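Local coordinates for RagB/SusD domain protein (Flavobacterium johnsoniae, PDB 5J5U) that binds chitin and, as a SusD homolog, probably captures chitin chains at the outer membrane surface ahead of their uptake, at residues A[22-27]-A[105-110]; A[171-176]-A[222-227]; A[186-191]-A[333-338]. All coordinates share one frame; numbering follows the deposited sequence.

Contact 1: A[22-27]-A[105-110]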
loop_
_atom_site.group_PDB
_atom_site.type_symbol
_atom_site.label_atom_id
_atom_site.label_comp_id
_atom_site.label_asym_id
_atom_site.label_seq_id
_atom_site.Cartn_x
_atom_site.Cartn_y
_atom_site.Cartn_z
ATOM N N PHE A 22 -2.783 16.911 -11.533
ATOM C CA PHE A 22 -1.442 16.413 -11.812
ATOM C C PHE A 22 -0.937 15.525 -10.656
ATOM O O PHE A 22 -0.490 14.404 -10.883
ATOM C CB PHE A 22 -0.499 17.582 -12.049
ATOM C CG PHE A 22 0.907 17.185 -12.335
ATOM C CD1 PHE A 22 1.301 16.878 -13.629
ATOM C CD2 PHE A 22 1.847 17.137 -11.320
ATOM C CE1 PHE A 22 2.607 16.522 -13.900
ATOM C CE2 PHE A 22 3.143 16.785 -11.587
ATOM C CZ PHE A 22 3.530 16.476 -12.875
ATOM N N THR A 23 -1.041 16.009 -9.421
ATOM C CA THR A 23 -0.604 15.232 -8.278
ATOM C C THR A 23 -1.328 13.900 -8.155
ATOM O O THR A 23 -0.706 12.842 -7.933
ATOM C CB THR A 23 -0.794 16.008 -6.985
ATOM O OG1 THR A 23 0.114 17.113 -6.980
ATOM C CG2 THR A 23 -0.484 15.117 -5.782
ATOM N N GLN A 24 -2.649 13.962 -8.272
ATOM C CA GLN A 24 -3.463 12.761 -8.218
ATOM C C GLN A 24 -3.025 11.768 -9.297
ATOM O O GLN A 24 -2.885 10.574 -9.024
ATOM C CB GLN A 24 -4.936 13.101 -8.344
ATOM C CG GLN A 24 -5.484 13.769 -7.096
ATOM C CD GLN A 24 -6.980 13.982 -7.162
ATOM O OE1 GLN A 24 -7.588 13.814 -8.216
ATOM N NE2 GLN A 24 -7.582 14.365 -6.034
ATOM N N LEU A 25 -2.746 12.268 -10.495
ATOM C CA LEU A 25 -2.296 11.387 -11.560
ATOM C C LEU A 25 -0.865 10.835 -11.292
ATOM O O LEU A 25 -0.563 9.694 -11.628
ATOM C CB LEU A 25 -2.377 12.120 -12.913
ATOM C CG LEU A 25 -3.790 12.125 -13.553
ATOM C CD1 LEU A 25 -3.927 13.091 -14.744
ATOM C CD2 LEU A 25 -4.218 10.705 -13.955
ATOM N N CYS A 26 -0.007 11.618 -10.648
ATOM C CA CYS A 26 1.329 11.161 -10.293
ATOM C C CYS A 26 1.280 10.005 -9.265
ATOM O O CYS A 26 2.125 9.104 -9.270
ATOM C CB CYS A 26 2.155 12.325 -9.740
ATOM S SG CYS A 26 2.911 13.430 -10.979
ATOM N N MET A 27 0.283 10.022 -8.387
ATOM C CA MET A 27 0.250 9.018 -7.328
ATOM C C MET A 27 -0.019 7.584 -7.804
ATOM O O MET A 27 0.156 6.649 -7.026
ATOM C CB MET A 27 -0.789 9.392 -6.274
ATOM C CG MET A 27 -0.381 10.571 -5.430
ATOM S SD MET A 27 -1.538 10.802 -4.070
ATOM C CE MET A 27 -1.153 9.377 -3.038
ATOM N N LYS A 105 -4.345 19.556 1.627
ATOM C CA LYS A 105 -3.644 19.128 2.847
ATOM C C LYS A 105 -3.774 17.615 3.047
ATOM O O LYS A 105 -2.783 16.932 3.391
ATOM C CB LYS A 105 -4.159 19.880 4.083
ATOM C CG LYS A 105 -3.386 21.175 4.360
ATOM C CD LYS A 105 -3.939 21.946 5.550
ATOM C CE LYS A 105 -5.429 22.175 5.396
ATOM N NZ LYS A 105 -5.963 23.104 6.409
ATOM N N ILE A 106 -4.981 17.092 2.794
ATOM C CA ILE A 106 -5.209 15.652 2.856
ATOM C C ILE A 106 -4.308 14.985 1.813
ATOM O O ILE A 106 -3.593 14.027 2.122
ATOM C CB ILE A 106 -6.698 15.297 2.633
ATOM C CG1 ILE A 106 -7.543 15.886 3.758
ATOM C CG2 ILE A 106 -6.923 13.805 2.651
ATOM C CD1 ILE A 106 -9.010 15.781 3.513
ATOM N N MET A 107 -4.282 15.554 0.605
ATOM C CA MET A 107 -3.415 15.019 -0.427
ATOM C C MET A 107 -1.995 14.948 0.122
ATOM O O MET A 107 -1.324 13.921 -0.031
ATOM C CB MET A 107 -3.445 15.874 -1.699
ATOM C CG MET A 107 -4.675 15.691 -2.554
ATOM S SD MET A 107 -4.858 14.042 -3.245
ATOM C CE MET A 107 -3.441 13.897 -4.321
ATOM N N LYS A 108 -1.567 16.015 0.805
ATOM C CA LYS A 108 -0.162 16.129 1.157
ATOM C C LYS A 108 0.213 15.016 2.117
ATOM O O LYS A 108 1.340 14.506 2.068
ATOM C CB LYS A 108 0.169 17.495 1.747
ATOM C CG LYS A 108 1.571 17.554 2.355
ATOM C CD LYS A 108 2.259 18.883 2.105
ATOM C CE LYS A 108 2.000 19.874 3.212
ATOM N NZ LYS A 108 2.157 19.294 4.565
ATOM N N VAL A 109 -0.752 14.578 2.928
ATOM C CA VAL A 109 -0.454 13.492 3.856
ATOM C C VAL A 109 -0.265 12.199 3.047
ATOM O O VAL A 109 0.716 11.489 3.228
ATOM C CB VAL A 109 -1.548 13.341 4.944
ATOM C CG1 VAL A 109 -1.273 12.121 5.818
ATOM C CG2 VAL A 109 -1.623 14.612 5.806
ATOM N N MET A 110 -1.169 11.933 2.115
ATOM C CA MET A 110 -1.091 10.725 1.309
ATOM C C MET A 110 0.210 10.658 0.508
ATOM O O MET A 110 0.867 9.611 0.459
ATOM C CB MET A 110 -2.290 10.652 0.364
ATOM C CG MET A 110 -3.614 10.414 1.080
ATOM S SD MET A 110 -5.048 10.510 -0.026
ATOM C CE MET A 110 -4.950 8.923 -0.842
#
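Met107 reaches out from helix 98-119 and lays its terminal methyl against three side chains of helix 16-29. Met107 CE sits 3.4 Å from Gln24 CG, and almost as close to Thr23, whose CG2 is 3.5 Å from Met107 CE. The third partner is the sulfur of Met27, with SD 3.6 Å from Met107 CE. Bends at both chi2 and chi3 (each about -64°) fold the Met107 chain so that its end, not its flank, does most of the touching. It crosses the Gln24 chain at roughly a right angle and runs past Thr23 in the opposite direction.

Met27 answers from the other helix. Its sulfur meets Met107, and the turn at chi3 (70°) carries its methyl on to Met110, where Met27 CE comes to 3.8 Å from Met110 CB. One methionine thus spans two residues lying along one side of helix 98-119. The two segments run nearly parallel, their axes 23° apart, but the axes come no nearer than 11.3 Å, so long side chains make the joint and the backbones stay apart.

Gln24 gives this contact its aliphatic CG, with the amide NE2 nearby. The amide is held in the 171-176 loop, OE1 by Leu172 N and NE2 by Asp171 OD1. Phe173 of the loop and Trp181 of helix 178-195 also pack on Met107. An alanine in place of Met107 would probably leave Thr23, Gln24 CG and the Met27 sulfur without their shared partner and open a gap between the helices.

Buried and essentially apolar across the two segments, this joint of the helical SusD-like fold probably relies largely on flexible thioether side chains to bridge the wide helix spacing.

Contact 2: A[171-176]-A[222-227]; sequences DLFYNG and DNCLMH
Phe173 turns its CG anti to its own carbonyl carbon (chi1 -70°), while Cys224 sets SG anti to its backbone N (chi1 -170°), and together these torsions bring the sulfur over one face of the ring. Cys224 SG lies 3.6 Å from the centroid of the Phe173 ring, shifted a little toward its rim. The backbone oxygen of Leu225 approaches the same ring obliquely, Leu225 O being 3.3 Å from Phe173 CD1.

Beside it, Tyr174 reaches across to the 222-227 segment and donates its hydroxyl to the backbone, with OH 2.6 Å from Asp222 O. The bond is fairly straight at the carbonyl (C=O...donor 159°), the donor tilted slightly out of the carbonyl plane. Trp181 meets the Tyr174 ring edge-to-face. At the far end, Met226 doubles back on itself so that its methyl reaches Leu172, Met226 CE to Leu172 CD1 3.6 Å, the two chains passing obliquely.

The loop that presents these groups is shaped by Asp171, whose OD2 accepts Gly176 N at 2.7 Å. Strand 224-226 in turn pairs antiparallel with 332-335, so the contact docks an irregular loop onto a two-stranded sheet.

Most of the adhesion is apolar and sulfur-aromatic; the single phenol-to-carbonyl bond adds direction and probably helps hold the ring in place, probably satisfying the buried Asp222 carbonyl as well.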
loop_
_atom_site.group_PDB
_atom_site.type_symbol
_atom_site.label_atom_id
_atom_site.label_comp_id
_atom_site.label_asym_id
_atom_site.label_seq_id
_atom_site.Cartn_x
_atom_site.Cartn_y
_atom_site.Cartn_z
ATOM N N ASP A 171 -10.452 17.307 -9.034
ATOM C CA ASP A 171 -10.446 16.112 -8.220
ATOM C C ASP A 171 -10.943 14.901 -9.010
ATOM O O ASP A 171 -12.132 14.799 -9.334
ATOM C CB ASP A 171 -11.297 16.342 -6.971
ATOM C CG ASP A 171 -11.499 15.098 -6.173
ATOM O OD1 ASP A 171 -10.587 14.237 -6.159
ATOM O OD2 ASP A 171 -12.566 14.994 -5.532
ATOM N N LEU A 172 -10.021 13.994 -9.334
ATOM C CA LEU A 172 -10.361 12.781 -10.079
ATOM C C LEU A 172 -10.815 11.633 -9.165
ATOM O O LEU A 172 -11.453 10.688 -9.612
ATOM C CB LEU A 172 -9.168 12.330 -10.920
ATOM C CG LEU A 172 -8.761 13.329 -11.999
ATOM C CD1 LEU A 172 -7.480 12.882 -12.694
ATOM C CD2 LEU A 172 -9.868 13.568 -12.993
ATOM N N PHE A 173 -10.475 11.724 -7.890
ATOM C CA PHE A 173 -10.832 10.692 -6.930
ATOM C C PHE A 173 -12.330 10.704 -6.711
ATOM O O PHE A 173 -12.987 9.666 -6.654
ATOM C CB PHE A 173 -10.142 10.918 -5.575
ATOM C CG PHE A 173 -8.653 10.680 -5.568
ATOM C CD1 PHE A 173 -8.032 9.949 -6.570
ATOM C CD2 PHE A 173 -7.880 11.196 -4.535
ATOM C CE1 PHE A 173 -6.661 9.745 -6.555
ATOM C CE2 PHE A 173 -6.507 10.990 -4.497
ATOM C CZ PHE A 173 -5.890 10.264 -5.512
ATOM N N TYR A 174 -12.857 11.909 -6.556
ATOM C CA TYR A 174 -14.200 12.078 -6.034
ATOM C C TYR A 174 -15.004 13.192 -6.672
ATOM O O TYR A 174 -16.114 13.467 -6.225
ATOM C CB TYR A 174 -14.130 12.342 -4.525
ATOM C CG TYR A 174 -13.598 11.207 -3.684
ATOM C CD1 TYR A 174 -12.590 11.424 -2.750
ATOM C CD2 TYR A 174 -14.115 9.931 -3.800
ATOM C CE1 TYR A 174 -12.106 10.395 -1.961
ATOM C CE2 TYR A 174 -13.640 8.887 -3.008
ATOM C CZ TYR A 174 -12.628 9.126 -2.090
ATOM O OH TYR A 174 -12.153 8.093 -1.287
ATOM N N ASN A 175 -14.450 13.845 -7.689
ATOM C CA ASN A 175 -15.133 14.958 -8.354
ATOM C C ASN A 175 -15.616 16.015 -7.370
ATOM O O ASN A 175 -16.728 16.525 -7.516
ATOM C CB ASN A 175 -16.342 14.470 -9.167
ATOM C CG ASN A 175 -15.957 13.586 -10.317
ATOM O OD1 ASN A 175 -15.116 13.938 -11.148
ATOM N ND2 ASN A 175 -16.573 12.415 -10.374
ATOM N N GLY A 176 -14.798 16.303 -6.357
ATOM C CA GLY A 176 -15.031 17.405 -5.435
ATOM C C GLY A 176 -16.073 17.194 -4.345
ATOM O O GLY A 176 -16.356 18.110 -3.572
ATOM N N ASP A 222 -17.058 4.466 -1.377
ATOM C CA ASP A 222 -16.243 5.546 -0.862
ATOM C C ASP A 222 -14.746 5.367 -1.128
ATOM O O ASP A 222 -13.964 6.283 -0.877
ATOM C CB ASP A 222 -16.480 5.673 0.642
ATOM C CG ASP A 222 -17.891 6.119 0.966
ATOM O OD1 ASP A 222 -18.488 6.815 0.116
ATOM O OD2 ASP A 222 -18.394 5.793 2.067
ATOM N N ASN A 223 -14.356 4.188 -1.618
ATOM C CA ASN A 223 -12.955 3.879 -1.940
ATOM C C ASN A 223 -12.246 4.968 -2.727
ATOM O O ASN A 223 -12.837 5.594 -3.597
ATOM C CB ASN A 223 -12.856 2.576 -2.721
ATOM C CG ASN A 223 -13.088 1.383 -1.866
ATOM O OD1 ASN A 223 -13.437 1.523 -0.702
ATOM N ND2 ASN A 223 -12.888 0.189 -2.425
ATOM N N CYS A 224 -10.973 5.185 -2.412
ATOM C CA CYS A 224 -10.164 6.138 -3.150
ATOM C C CYS A 224 -9.505 5.479 -4.370
ATOM O O CYS A 224 -8.590 4.665 -4.235
ATOM C CB CYS A 224 -9.111 6.751 -2.236
ATOM S SG CYS A 224 -8.285 8.107 -2.977
ATOM N N LEU A 225 -9.999 5.839 -5.551
ATOM C CA LEU A 225 -9.615 5.242 -6.835
ATOM C C LEU A 225 -9.150 6.264 -7.822
ATOM O O LEU A 225 -9.666 7.376 -7.854
ATOM C CB LEU A 225 -10.802 4.522 -7.492
ATOM C CG LEU A 225 -11.239 3.110 -7.158
ATOM C CD1 LEU A 225 -10.045 2.187 -7.016
ATOM C CD2 LEU A 225 -12.114 3.148 -5.925
ATOM N N MET A 226 -8.198 5.878 -8.656
ATOM C CA MET A 226 -7.961 6.582 -9.900
ATOM C C MET A 226 -8.410 5.685 -11.052
ATOM O O MET A 226 -7.928 4.554 -11.187
ATOM C CB MET A 226 -6.500 6.942 -10.088
ATOM C CG MET A 226 -6.257 7.546 -11.449
ATOM S SD MET A 226 -7.195 9.091 -11.601
ATOM C CE MET A 226 -6.060 10.200 -10.737
ATOM N N HIS A 227 -9.362 6.170 -11.841
ATOM C CA HIS A 227 -9.749 5.513 -13.079
ATOM C C HIS A 227 -8.840 6.039 -14.176
ATOM O O HIS A 227 -8.688 7.250 -14.331
ATOM C CB HIS A 227 -11.220 5.754 -13.404
ATOM C CG HIS A 227 -12.143 5.222 -12.359
ATOM N ND1 HIS A 227 -12.583 3.919 -12.355
ATOM C CD2 HIS A 227 -12.697 5.816 -11.277
ATOM C CE1 HIS A 227 -13.383 3.734 -11.319
ATOM N NE2 HIS A 227 -13.469 4.870 -10.651
#

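Contact 3: A[186-191]-A[333-338]; sequences NTMRLR and LHVSYS
Val335 fills the tight part of this contact, sending a different methyl to each of two helix residues. Val335 CG1 lies 3.7 Å from Thr187 CG2, the two side chains sliding past each other in opposite directions. Val335 CG2 meets the Met188 sulfur at 3.8 Å from SD, with the chains crossing at about a right angle. Met110 of helix 98-119 closes over both Met188 and Val335.

A second well-held part is polar. Arg191 leaves the helix with CG anti to the backbone N (chi1 169°), bends at chi3, and points NH2 at the strand's backbone. Arg191 NH2 donates to His334 O at 3.1 Å, in the carbonyl plane though 15° out of the guanidinium plane. The thin side lies toward helix 337-349, where Thr187 CG2 is 4.2 Å from Ser336 O. Ser336 is the N-cap of that helix, its OG bonded to Glu339 N.

Glu339 also forms a salt bridge with Arg191 NE, which probably balances the buried charge. Arg191 therefore binds helix 178-195 to the backbone of His334 and to the first turn of the next helix by directional bonds, whereas the Val335 side chain contributes shape to this contact.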
loop_
_atom_site.group_PDB
_atom_site.type_symbol
_atom_site.label_atom_id
_atom_site.label_comp_id
_atom_site.label_asym_id
_atom_site.label_seq_id
_atom_site.Cartn_x
_atom_site.Cartn_y
_atom_site.Cartn_z
ATOM N N ASN A 186 -10.482 10.689 7.503
ATOM C CA ASN A 186 -10.570 9.865 8.711
ATOM C C ASN A 186 -10.019 8.432 8.558
ATOM O O ASN A 186 -9.515 7.841 9.518
ATOM C CB ASN A 186 -12.019 9.801 9.186
ATOM C CG ASN A 186 -12.501 11.123 9.743
ATOM O OD1 ASN A 186 -11.759 11.828 10.436
ATOM N ND2 ASN A 186 -13.736 11.485 9.414
ATOM N N THR A 187 -10.159 7.865 7.364
ATOM C CA THR A 187 -9.653 6.524 7.103
ATOM C C THR A 187 -8.120 6.555 7.075
ATOM O O THR A 187 -7.468 5.697 7.689
ATOM C CB THR A 187 -10.226 5.958 5.788
ATOM O OG1 THR A 187 -11.653 6.072 5.816
ATOM C CG2 THR A 187 -9.851 4.487 5.617
ATOM N N MET A 188 -7.553 7.560 6.401
ATOM C CA MET A 188 -6.106 7.784 6.460
ATOM C C MET A 188 -5.647 7.939 7.910
ATOM O O MET A 188 -4.621 7.372 8.314
ATOM C CB MET A 188 -5.704 9.017 5.636
ATOM C CG MET A 188 -5.616 8.750 4.124
ATOM S SD MET A 188 -4.341 7.508 3.750
ATOM C CE MET A 188 -2.841 8.381 4.208
ATOM N N ARG A 189 -6.416 8.705 8.689
ATOM C CA ARG A 189 -6.091 8.928 10.101
ATOM C C ARG A 189 -6.012 7.613 10.859
ATOM O O ARG A 189 -5.078 7.387 11.639
ATOM C CB ARG A 189 -7.120 9.848 10.744
ATOM C CG ARG A 189 -6.892 10.120 12.221
ATOM C CD ARG A 189 -7.693 11.348 12.604
ATOM N NE ARG A 189 -7.488 11.772 13.981
ATOM C CZ ARG A 189 -8.029 12.869 14.494
ATOM N NH1 ARG A 189 -8.800 13.638 13.734
ATOM N NH2 ARG A 189 -7.790 13.209 15.753
ATOM N N LEU A 190 -6.976 6.732 10.602
ATOM C CA LEU A 190 -6.981 5.400 11.224
ATOM C C LEU A 190 -5.795 4.511 10.780
ATOM O O LEU A 190 -5.259 3.714 11.562
ATOM C CB LEU A 190 -8.315 4.697 10.915
ATOM C CG LEU A 190 -8.549 3.301 11.474
ATOM C CD1 LEU A 190 -8.543 3.314 12.980
ATOM C CD2 LEU A 190 -9.862 2.747 10.940
ATOM N N ARG A 191 -5.443 4.601 9.500
ATOM C CA ARG A 191 -4.298 3.872 8.969
ATOM C C ARG A 191 -3.017 4.304 9.707
ATOM O O ARG A 191 -2.197 3.478 10.127
ATOM C CB ARG A 191 -4.175 4.105 7.453
ATOM C CG ARG A 191 -2.874 3.609 6.852
ATOM C CD ARG A 191 -2.646 4.135 5.448
ATOM N NE ARG A 191 -3.416 3.394 4.461
ATOM C CZ ARG A 191 -3.273 3.544 3.156
ATOM N NH1 ARG A 191 -2.377 4.416 2.693
ATOM N NH2 ARG A 191 -4.010 2.811 2.322
ATOM N N LEU A 333 -6.353 1.435 -6.789
ATOM C CA LEU A 333 -6.944 1.628 -5.468
ATOM C C LEU A 333 -5.930 2.132 -4.421
ATOM O O LEU A 333 -4.978 1.426 -4.095
ATOM C CB LEU A 333 -7.564 0.303 -4.989
ATOM C CG LEU A 333 -8.229 0.265 -3.608
ATOM C CD1 LEU A 333 -9.388 1.226 -3.547
ATOM C CD2 LEU A 333 -8.684 -1.144 -3.240
ATOM N N HIS A 334 -6.164 3.322 -3.867
ATOM C CA HIS A 334 -5.272 3.906 -2.855
ATOM C C HIS A 334 -5.633 3.578 -1.399
ATOM O O HIS A 334 -4.773 3.179 -0.610
ATOM C CB HIS A 334 -5.232 5.428 -3.006
ATOM C CG HIS A 334 -4.502 5.892 -4.223
ATOM N ND1 HIS A 334 -3.134 5.781 -4.356
ATOM C CD2 HIS A 334 -4.945 6.474 -5.361
ATOM C CE1 HIS A 334 -2.767 6.274 -5.523
ATOM N NE2 HIS A 334 -3.848 6.699 -6.155
ATOM N N VAL A 335 -6.893 3.812 -1.038
ATOM C CA VAL A 335 -7.395 3.558 0.308
ATOM C C VAL A 335 -8.764 2.902 0.199
ATOM O O VAL A 335 -9.565 3.277 -0.660
ATOM C CB VAL A 335 -7.498 4.846 1.155
ATOM C CG1 VAL A 335 -7.632 4.488 2.618
ATOM C CG2 VAL A 335 -6.286 5.799 0.907
ATOM N N SER A 336 -9.055 1.946 1.073
ATOM C CA SER A 336 -10.218 1.109 0.843
ATOM C C SER A 336 -11.124 0.971 2.055
ATOM O O SER A 336 -10.709 1.221 3.192
ATOM C CB SER A 336 -9.772 -0.279 0.388
ATOM O OG SER A 336 -9.205 -1.002 1.463
ATOM N N TYR A 337 -12.369 0.578 1.791
ATOM C CA TYR A 337 -13.340 0.310 2.847
ATOM C C TYR A 337 -12.963 -0.979 3.577
ATOM O O TYR A 337 -13.052 -1.084 4.814
ATOM C CB TYR A 337 -14.754 0.203 2.263
ATOM C CG TYR A 337 -15.799 -0.205 3.285
ATOM C CD1 TYR A 337 -16.087 0.613 4.365
ATOM C CD2 TYR A 337 -16.496 -1.396 3.163
ATOM C CE1 TYR A 337 -17.029 0.260 5.300
ATOM C CE2 TYR A 337 -17.455 -1.762 4.102
ATOM C CZ TYR A 337 -17.711 -0.923 5.168
ATOM O OH TYR A 337 -18.649 -1.259 6.115
ATOM N N SER A 338 -12.503 -1.949 2.796
ATOM C CA SER A 338 -12.006 -3.199 3.350
ATOM C C SER A 338 -10.919 -2.909 4.381
ATOM O O SER A 338 -10.966 -3.408 5.508
ATOM C CB SER A 338 -11.473 -4.109 2.240
ATOM O OG SER A 338 -10.818 -5.245 2.786
#

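All three contacts are buried, but contact 3 lies nearest the middle of the chain, about 10 Å from its centre, and contact 2 farthest out, at about 17 Å, where Leu172 and Leu225 are partly exposed. Contact 1 joins two helices through thioethers. Contact 2 seats a loop on a strand with aromatic rings and sulfur, and contact 3 sets a helix across the neighbouring strand, adding a charged group. Contacts 2 and 3 share one two-stranded sheet, with Cys224 O accepting His334 N. Gln24 carries contact 1 into the 171-176 loop, and Met110 carries it into contact 3, so that the three contacts touch one another.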